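Side-chain contacts in orotidine 5'-phosphate decarboxylase (Sulfolobus solfataricus, PDB 4DBD), which probably catalyses the decarboxylation of orotidine 5'-monophosphate to UMP and CO2, the final step of de novo UMP synthesis, as a TIM-barrel homodimer: residues V41-T44 / R45-L48; M69-I72 / V73-S77. One frame throughout, in Å; residues are numbered along the deposited sequence.

Contact 1. Residues V41-T44 / R45-L48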
loop_
_atom_site.group_PDB
_atom_site.type_symbol
_atom_site.label_atom_id
_atom_site.label_comp_id
_atom_site.label_asym_id
_atom_site.label_seq_id
_atom_site.Cartn_x
_atom_site.Cartn_y
_atom_site.Cartn_z
ATOM N N VAL A 41 -3.604 -15.851 4.311
ATOM C CA VAL A 41 -2.634 -15.517 5.351
ATOM C C VAL A 41 -2.031 -16.745 6.024
ATOM O O VAL A 41 -0.814 -16.818 6.219
ATOM C CB VAL A 41 -3.282 -14.646 6.446
ATOM C CG1 VAL A 41 -2.212 -13.871 7.218
ATOM C CG2 VAL A 41 -4.311 -13.700 5.832
ATOM N N ASP A 42 -2.886 -17.694 6.405
ATOM C CA ASP A 42 -2.417 -18.890 7.090
ATOM C C ASP A 42 -1.483 -19.690 6.206
ATOM O O ASP A 42 -0.378 -20.044 6.629
ATOM C CB ASP A 42 -3.590 -19.760 7.547
ATOM C CG ASP A 42 -4.278 -19.201 8.777
ATOM O OD1 ASP A 42 -3.628 -18.445 9.538
ATOM O OD2 ASP A 42 -5.469 -19.521 8.978
ATOM N N LYS A 43 -1.915 -19.961 4.979
ATOM C CA LYS A 43 -1.081 -20.697 4.034
ATOM C C LYS A 43 0.207 -19.954 3.715
ATOM O O LYS A 43 1.245 -20.570 3.485
ATOM C CB LYS A 43 -1.851 -21.009 2.753
ATOM C CG LYS A 43 -2.951 -22.045 2.963
ATOM C CD LYS A 43 -2.355 -23.404 3.285
ATOM C CE LYS A 43 -3.184 -24.136 4.337
ATOM N NZ LYS A 43 -2.745 -25.550 4.516
ATOM N N THR A 44 0.154 -18.626 3.708
ATOM C CA THR A 44 1.366 -17.878 3.421
ATOM C C THR A 44 2.390 -18.066 4.546
ATOM O O THR A 44 3.569 -18.285 4.284
ATOM C CB THR A 44 1.089 -16.369 3.173
ATOM O OG1 THR A 44 0.284 -16.223 1.995
ATOM C CG2 THR A 44 2.399 -15.634 2.966
ATOM N N ARG A 45 1.937 -17.998 5.795
ATOM C CA ARG A 45 2.827 -18.171 6.941
ATOM C C ARG A 45 3.456 -19.570 6.970
ATOM O O ARG A 45 4.659 -19.722 7.209
ATOM C CB ARG A 45 2.073 -17.889 8.251
ATOM C CG ARG A 45 1.672 -16.427 8.442
ATOM C CD ARG A 45 1.093 -16.163 9.829
ATOM N NE ARG A 45 1.118 -14.741 10.184
ATOM C CZ ARG A 45 2.056 -14.167 10.941
ATOM N NH1 ARG A 45 3.057 -14.888 11.446
ATOM N NH2 ARG A 45 1.993 -12.872 11.202
ATOM N N GLU A 46 2.635 -20.586 6.727
ATOM C CA GLU A 46 3.114 -21.963 6.663
ATOM C C GLU A 46 4.219 -22.119 5.620
ATOM O O GLU A 46 5.236 -22.763 5.860
ATOM C CB GLU A 46 1.954 -22.900 6.329
ATOM C CG GLU A 46 2.369 -24.353 6.212
ATOM C CD GLU A 46 1.191 -25.290 6.051
ATOM O OE1 GLU A 46 0.041 -24.806 6.016
ATOM O OE2 GLU A 46 1.416 -26.515 5.961
ATOM N N LEU A 47 4.008 -21.522 4.453
ATOM C CA LEU A 47 4.963 -21.626 3.360
ATOM C C LEU A 47 6.363 -21.146 3.749
ATOM O O LEU A 47 7.367 -21.676 3.270
ATOM C CB LEU A 47 4.455 -20.826 2.149
ATOM C CG LEU A 47 5.220 -21.018 0.838
ATOM C CD1 LEU A 47 5.282 -22.486 0.453
ATOM C CD2 LEU A 47 4.596 -20.196 -0.285
ATOM N N LEU A 48 6.425 -20.138 4.619
ATOM C CA LEU A 48 7.688 -19.464 4.923
ATOM C C LEU A 48 8.438 -19.994 6.144
ATOM O O LEU A 48 9.528 -19.519 6.457
ATOM C CB LEU A 48 7.438 -17.963 5.099
ATOM C CG LEU A 48 7.062 -17.238 3.812
ATOM C CD1 LEU A 48 6.517 -15.858 4.123
ATOM C CD2 LEU A 48 8.262 -17.150 2.876
#

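Contact 2. Residues M69-I72 / V73-S77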
loop_
_atom_site.group_PDB
_atom_site.type_symbol
_atom_site.label_atom_id
_atom_site.label_comp_id
_atom_site.label_asym_id
_atom_site.label_seq_id
_atom_site.Cartn_x
_atom_site.Cartn_y
_atom_site.Cartn_z
ATOM N N MET A 69 -0.621 1.401 9.643
ATOM C CA MET A 69 0.560 0.635 9.273
ATOM C C MET A 69 0.979 -0.329 10.369
ATOM O O MET A 69 1.381 -1.453 10.094
ATOM C CB MET A 69 1.707 1.553 8.877
ATOM C CG MET A 69 1.441 2.188 7.530
ATOM S SD MET A 69 2.822 3.123 6.831
ATOM C CE MET A 69 3.159 4.282 8.141
ATOM N N LYS A 70 0.891 0.117 11.617
ATOM C CA LYS A 70 1.179 -0.764 12.752
ATOM C C LYS A 70 0.160 -1.912 12.854
ATOM O O LYS A 70 0.519 -3.053 13.147
ATOM C CB LYS A 70 1.255 0.055 14.043
ATOM C CG LYS A 70 2.490 0.948 14.109
ATOM C CD LYS A 70 2.311 2.088 15.105
ATOM C CE LYS A 70 1.934 1.593 16.485
ATOM N NZ LYS A 70 1.808 2.764 17.430
ATOM N N SER A 71 -1.110 -1.622 12.583
ATOM C CA SER A 71 -2.150 -2.658 12.630
ATOM C C SER A 71 -1.908 -3.732 11.569
ATOM O O SER A 71 -2.257 -4.903 11.747
ATOM C CB SER A 71 -3.531 -2.041 12.437
ATOM O OG SER A 71 -3.862 -1.208 13.536
ATOM N N ILE A 72 -1.316 -3.324 10.455
ATOM C CA ILE A 72 -0.959 -4.253 9.400
ATOM C C ILE A 72 0.224 -5.127 9.791
ATOM O O ILE A 72 0.138 -6.359 9.728
ATOM C CB ILE A 72 -0.640 -3.492 8.103
ATOM C CG1 ILE A 72 -1.905 -2.817 7.572
ATOM C CG2 ILE A 72 -0.045 -4.426 7.058
ATOM C CD1 ILE A 72 -1.660 -1.818 6.448
ATOM N N VAL A 73 1.330 -4.513 10.204
ATOM C CA VAL A 73 2.550 -5.289 10.408
ATOM C C VAL A 73 2.501 -6.193 11.635
ATOM O O VAL A 73 3.221 -7.187 11.704
ATOM C CB VAL A 73 3.833 -4.417 10.466
ATOM C CG1 VAL A 73 3.996 -3.568 9.169
ATOM C CG2 VAL A 73 3.844 -3.553 11.696
ATOM N N GLU A 74 1.665 -5.867 12.610
ATOM C CA GLU A 74 1.619 -6.729 13.794
ATOM C C GLU A 74 0.983 -8.087 13.470
ATOM O O GLU A 74 1.175 -9.053 14.203
ATOM C CB GLU A 74 0.946 -6.037 14.990
ATOM C CG GLU A 74 -0.557 -5.921 14.906
ATOM C CD GLU A 74 -1.131 -4.997 15.976
ATOM O OE1 GLU A 74 -0.363 -4.499 16.830
ATOM O OE2 GLU A 74 -2.360 -4.762 15.953
ATOM N N ARG A 75 0.271 -8.160 12.348
ATOM C CA ARG A 75 -0.308 -9.412 11.858
ATOM C C ARG A 75 0.635 -10.156 10.907
ATOM O O ARG A 75 0.238 -11.136 10.275
ATOM C CB ARG A 75 -1.644 -9.147 11.140
ATOM C CG ARG A 75 -2.841 -8.893 12.058
ATOM C CD ARG A 75 -2.748 -7.576 12.796
ATOM N NE ARG A 75 -3.982 -6.795 12.667
ATOM C CZ ARG A 75 -4.333 -5.788 13.466
ATOM N NH1 ARG A 75 -3.553 -5.426 14.470
ATOM N NH2 ARG A 75 -5.475 -5.145 13.263
ATOM N N LEU A 76 1.880 -9.693 10.814
ATOM C CA LEU A 76 2.855 -10.262 9.887
ATOM C C LEU A 76 4.201 -10.520 10.569
ATOM O O LEU A 76 5.260 -10.364 9.956
ATOM C CB LEU A 76 3.045 -9.321 8.683
ATOM C CG LEU A 76 1.775 -8.885 7.952
ATOM C CD1 LEU A 76 1.998 -7.575 7.187
ATOM C CD2 LEU A 76 1.253 -9.966 7.020
ATOM N N SER A 77 4.154 -10.938 11.832
ATOM C CA SER A 77 5.357 -11.079 12.652
ATOM C C SER A 77 6.357 -12.137 12.170
ATOM O O SER A 77 7.477 -12.207 12.667
ATOM C CB SER A 77 4.965 -11.361 14.101
ATOM O OG SER A 77 3.963 -12.358 14.161
HETATM O O HOH W 1 -4.125 -2.125 16.308
#

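Contact 1. Residues V41-T44 / R45-L48
T44 and L48 sit one turn apart on the buried flank of helix 41-48, where T44 CG2 approaches L48 CD1 at 4.3 Å. L48 CD1 also lies 3.8 Å from T44 O, and the backbone bond from L48 N to that oxygen is weak at 3.4 Å, with an N-H...O angle of 132°. In T44 a chi1 of -64° sets OG1 beside the backbone N, from where it bonds to G40 O, and puts CG2 anti to that N, on the side of L48. L35, V36 and L39 of helix 33-39, with V31 of strand 28-32, pack against T44, while L48 shares V31. Further round, the R45 chain runs extended from CG to NE; its CG rests 3.4 Å from V41 O, the atom that also accepts R45 N at 3.0 Å. Beyond, the guanidinium goes on to a probable bond with R75 O.

The outer flank is looser. K43 and E46 run side by side there, both exposed, and their i to i+3 salt bridge spans 3.3 Å from K43 NZ to E46 OE1. K43 bends at chi2 and chi3, whereas E46 stays extended and is met on its syn side, 22° out of the carboxylate plane. The buried hydroxyl is satisfied by a carbonyl one turn back, whereas the exposed ion pair, long and in competition with solvent, probably adds little to helix stability.

Contact 2. Residues M69-I72 / V73-S77
A bend at chi2 (69°), followed by a chi3 away from any staggered position, folds R75 back over the S71 peptide, and S71 C stands 3.6 Å from the guanidinium plane, over its centre. The S71 O to R75 approach includes a clash, and the salt bridge from R75 NH1 to E74 OE2 is modelled implausibly short, so the exact placing of this arginine and its pairing with E74 are doubtful. E74 CG lies between its backbone N and carbonyl carbon (chi1 75°), a setting that holds it 3.5 Å from K70 O. A water donates to S71 OG (2.9 Å) and, more distantly, to E74 OE2 (3.2 Å); S71 OG is bonded to Y67 O as well.

Helix 66-73 of the TIM barrel passes through a type I turn, V73 to L76, into the loop before strand 81-85. V73 N and E74 N keep i to i+4 bonds to M69 O and K70 O, both 3.1 Å; R75 N bonds to I72 O, i to i+3, at 3.2 Å and 51° out of the carbonyl plane. R75 NE also forms a salt bridge with D38 of the second subunit. Without the guanidinium, as with an alanine here, that aspartate is likely to lose the mate for its charge. On the buried side I72 and L76 lie alongside each other, I72 CG2 to L76 CD1 3.8 Å, and L37 of the second subunit packs on both.

The centres of contacts 1 and 2 are 15 Å apart, yet the two are joined directly: R45 NH2 reaches R75 O at 2.6 Å, a probable hydrogen bond from helix 41-48 to the turn after helix 66-73. In sequence these helices flank strand 55-62, whose end carries predicted substrate-binding residues. Contact 2 is nearer that site: the M69 side chain is about 4 Å from that of D64, a predicted active-site residue, and the side chains of V73 and L62 are about 4 Å apart. In contact 1, T44 is about 7 Å from F60, side chain to side chain, and the V41 side chain is about 3 Å from a sulfate ion, probably from the crystallisation liquor. Contact 1 meets the second subunit through V41 alone, contact 2 through four residues.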